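Cell wall binding protein cwp8 (Peptoclostridium difficile, PDB 5J6Q) probably attaches to the cell wall of the bacterium through its three CWB2 domains, as a protein associated with the S-layer. Local coordinates at residues E287-D292 and K571-G576. Numbering follows the deposited sequence.
Sequences EVLSGD and KLVQIG. With SO4 (sulfate ion), chain H.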
loop_
_atom_site.group_PDB
_atom_site.type_symbol
_atom_site.label_atom_id
_atom_site.label_comp_id
_atom_site.label_asym_id
_atom_site.label_seq_id
_atom_site.Cartn_x
_atom_site.Cartn_y
_atom_site.Cartn_z
ATOM N N GLU A 287 -7.172 -10.026 -2.665
ATOM C CA GLU A 287 -6.944 -9.185 -3.872
ATOM C C GLU A 287 -8.297 -8.440 -4.213
ATOM O O GLU A 287 -9.366 -9.045 -4.025
ATOM C CB GLU A 287 -6.513 -10.063 -5.096
ATOM C CG GLU A 287 -4.975 -10.108 -5.217
ATOM C CD GLU A 287 -4.422 -11.134 -6.246
ATOM O OE1 GLU A 287 -5.120 -11.445 -7.211
ATOM O OE2 GLU A 287 -3.247 -11.617 -6.076
ATOM N N VAL A 288 -8.219 -7.179 -4.635
ATOM C CA VAL A 288 -9.352 -6.377 -5.082
ATOM C C VAL A 288 -9.160 -6.151 -6.645
ATOM O O VAL A 288 -8.076 -5.746 -7.138
ATOM C CB VAL A 288 -9.344 -5.037 -4.308
ATOM C CG1 VAL A 288 -10.546 -4.156 -4.688
ATOM C CG2 VAL A 288 -9.341 -5.315 -2.828
ATOM N N LEU A 289 -10.199 -6.468 -7.419
ATOM C CA LEU A 289 -10.217 -6.221 -8.834
ATOM C C LEU A 289 -11.281 -5.028 -8.963
ATOM O O LEU A 289 -12.425 -5.371 -8.901
ATOM C CB LEU A 289 -10.776 -7.412 -9.679
ATOM C CG LEU A 289 -9.745 -8.663 -9.725
ATOM C CD1 LEU A 289 -10.416 -9.636 -10.501
ATOM C CD2 LEU A 289 -8.325 -8.222 -10.265
ATOM N N SER A 290 -10.897 -3.749 -9.138
ATOM C CA SER A 290 -11.912 -2.742 -9.292
ATOM C C SER A 290 -11.379 -1.504 -9.869
ATOM O O SER A 290 -10.173 -1.375 -9.969
ATOM C CB SER A 290 -12.476 -2.392 -7.938
ATOM O OG SER A 290 -11.370 -1.867 -7.247
ATOM N N GLY A 291 -12.330 -0.505 -10.218
ATOM C CA GLY A 291 -11.904 0.774 -10.717
ATOM C C GLY A 291 -12.891 1.768 -10.132
ATOM O O GLY A 291 -13.726 1.407 -9.229
ATOM N N ASP A 292 -12.826 2.986 -10.675
ATOM C CA ASP A 292 -13.661 4.095 -10.212
ATOM C C ASP A 292 -15.088 3.948 -10.693
ATOM O O ASP A 292 -15.977 4.718 -10.244
ATOM C CB ASP A 292 -13.060 5.454 -10.687
ATOM C CG ASP A 292 -12.706 5.444 -12.176
ATOM O OD1 ASP A 292 -13.558 5.061 -12.982
ATOM O OD2 ASP A 292 -11.580 5.831 -12.522
ATOM N N LYS A 571 -7.655 -17.992 -1.082
ATOM C CA LYS A 571 -7.638 -16.677 -1.717
ATOM C C LYS A 571 -9.052 -16.055 -1.693
ATOM O O LYS A 571 -10.067 -16.739 -2.031
ATOM C CB LYS A 571 -7.152 -16.820 -3.208
ATOM C CG LYS A 571 -6.630 -15.505 -3.795
ATOM C CD LYS A 571 -6.421 -15.563 -5.291
ATOM C CE LYS A 571 -5.543 -14.384 -5.672
ATOM N NZ LYS A 571 -5.388 -14.188 -7.144
ATOM N N LEU A 572 -9.153 -14.840 -1.299
ATOM C CA LEU A 572 -10.449 -14.099 -1.338
ATOM C C LEU A 572 -10.255 -12.972 -2.363
ATOM O O LEU A 572 -9.343 -12.175 -2.218
ATOM C CB LEU A 572 -10.715 -13.620 0.059
ATOM C CG LEU A 572 -11.962 -12.787 0.285
ATOM C CD1 LEU A 572 -13.243 -13.394 -0.384
ATOM C CD2 LEU A 572 -12.069 -12.719 1.781
ATOM N N VAL A 573 -11.011 -12.966 -3.465
ATOM C CA VAL A 573 -10.862 -11.906 -4.475
ATOM C C VAL A 573 -12.100 -10.981 -4.343
ATOM O O VAL A 573 -13.197 -11.458 -4.602
ATOM C CB VAL A 573 -10.822 -12.498 -5.890
ATOM C CG1 VAL A 573 -10.694 -11.429 -6.953
ATOM C CG2 VAL A 573 -9.682 -13.539 -6.029
ATOM N N GLN A 574 -11.971 -9.725 -3.947
ATOM C CA GLN A 574 -13.140 -8.777 -3.948
ATOM C C GLN A 574 -13.355 -8.117 -5.345
ATOM O O GLN A 574 -12.413 -7.549 -5.855
ATOM C CB GLN A 574 -12.876 -7.586 -2.956
ATOM C CG GLN A 574 -13.902 -6.438 -3.132
ATOM C CD GLN A 574 -13.809 -5.511 -1.951
ATOM O OE1 GLN A 574 -13.505 -5.942 -0.843
ATOM N NE2 GLN A 574 -13.896 -4.204 -2.200
ATOM N N ILE A 575 -14.539 -8.141 -5.943
ATOM C CA ILE A 575 -14.789 -7.442 -7.195
ATOM C C ILE A 575 -15.443 -6.054 -6.866
ATOM O O ILE A 575 -16.503 -6.069 -6.181
ATOM C CB ILE A 575 -15.843 -8.172 -8.113
ATOM C CG1 ILE A 575 -15.421 -9.702 -8.342
ATOM C CG2 ILE A 575 -15.943 -7.466 -9.539
ATOM C CD1 ILE A 575 -14.018 -9.714 -8.790
ATOM N N GLY A 576 -14.900 -4.906 -7.383
ATOM C CA GLY A 576 -15.612 -3.626 -7.103
ATOM C C GLY A 576 -15.219 -3.014 -5.787
ATOM O O GLY A 576 -14.358 -3.547 -5.050
HETATM S S SO4 H . -8.478 -13.836 -9.327
HETATM O O1 SO4 H . -9.853 -13.412 -9.027
HETATM O O2 SO4 H . -7.523 -12.580 -9.123
HETATM O O3 SO4 H . -7.911 -14.968 -8.527
HETATM O O4 SO4 H . -8.776 -14.230 -10.686
#
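Leu289 lies across the side chains of Val573 and Ile575, its CD1 meeting Val573 CG1 and Ile575 CD1 alike at 4.0 Å. With CG1 of Val573 anti to its own backbone N (chi1 179°), that methyl is the branch turned to the leucine. On the same face of the sheet, Lys571 stretches out fully extended, and its NZ reaches Glu287 OE1 at 2.8 Å, approaching from above the carboxylate plane. The ammonium group has a second acidic partner in Glu283 and also donates to a sulfate, most likely carried over from the crystallisation conditions, with NZ 3.0 Å from its O3. Lys515 and Tyr517 bind the same ion, whereas the other carboxylate oxygen of Glu287 takes the backbone N-H of Leu284.

Beneath these side chains the backbones run parallel. Glu287 N donates to Leu572 O and the Glu287 carbonyl accepts from Gln574 N, while Leu289 N donates to Gln574 O at 2.9 Å and Leu289 O accepts from Gly576 N. Val288 and Gln574 share the other face. There the extended Gln574 side chain carries its amide forward along its own strand, NE2 giving a nearly straight bond to Gly576 O (3.0 Å, 167°) with the acceptor in the amide plane, while OE1 is held by Arg200. Past the last bridge, Ser290 CB packs 3.5 Å from Gly576 CA, and the serine hydroxyl pairs with Glu577.

Helix 294-305 covers Ile575 on one face and helix 581-590 covers Leu572 and Gln574 on the other. Strand 286-289 is an outermost strand of a four-stranded parallel sheet whose other strands come from more than 220 residues later, closing the first CWB2 domain onto the third in the Toprim-like alpha/beta fold of these domains.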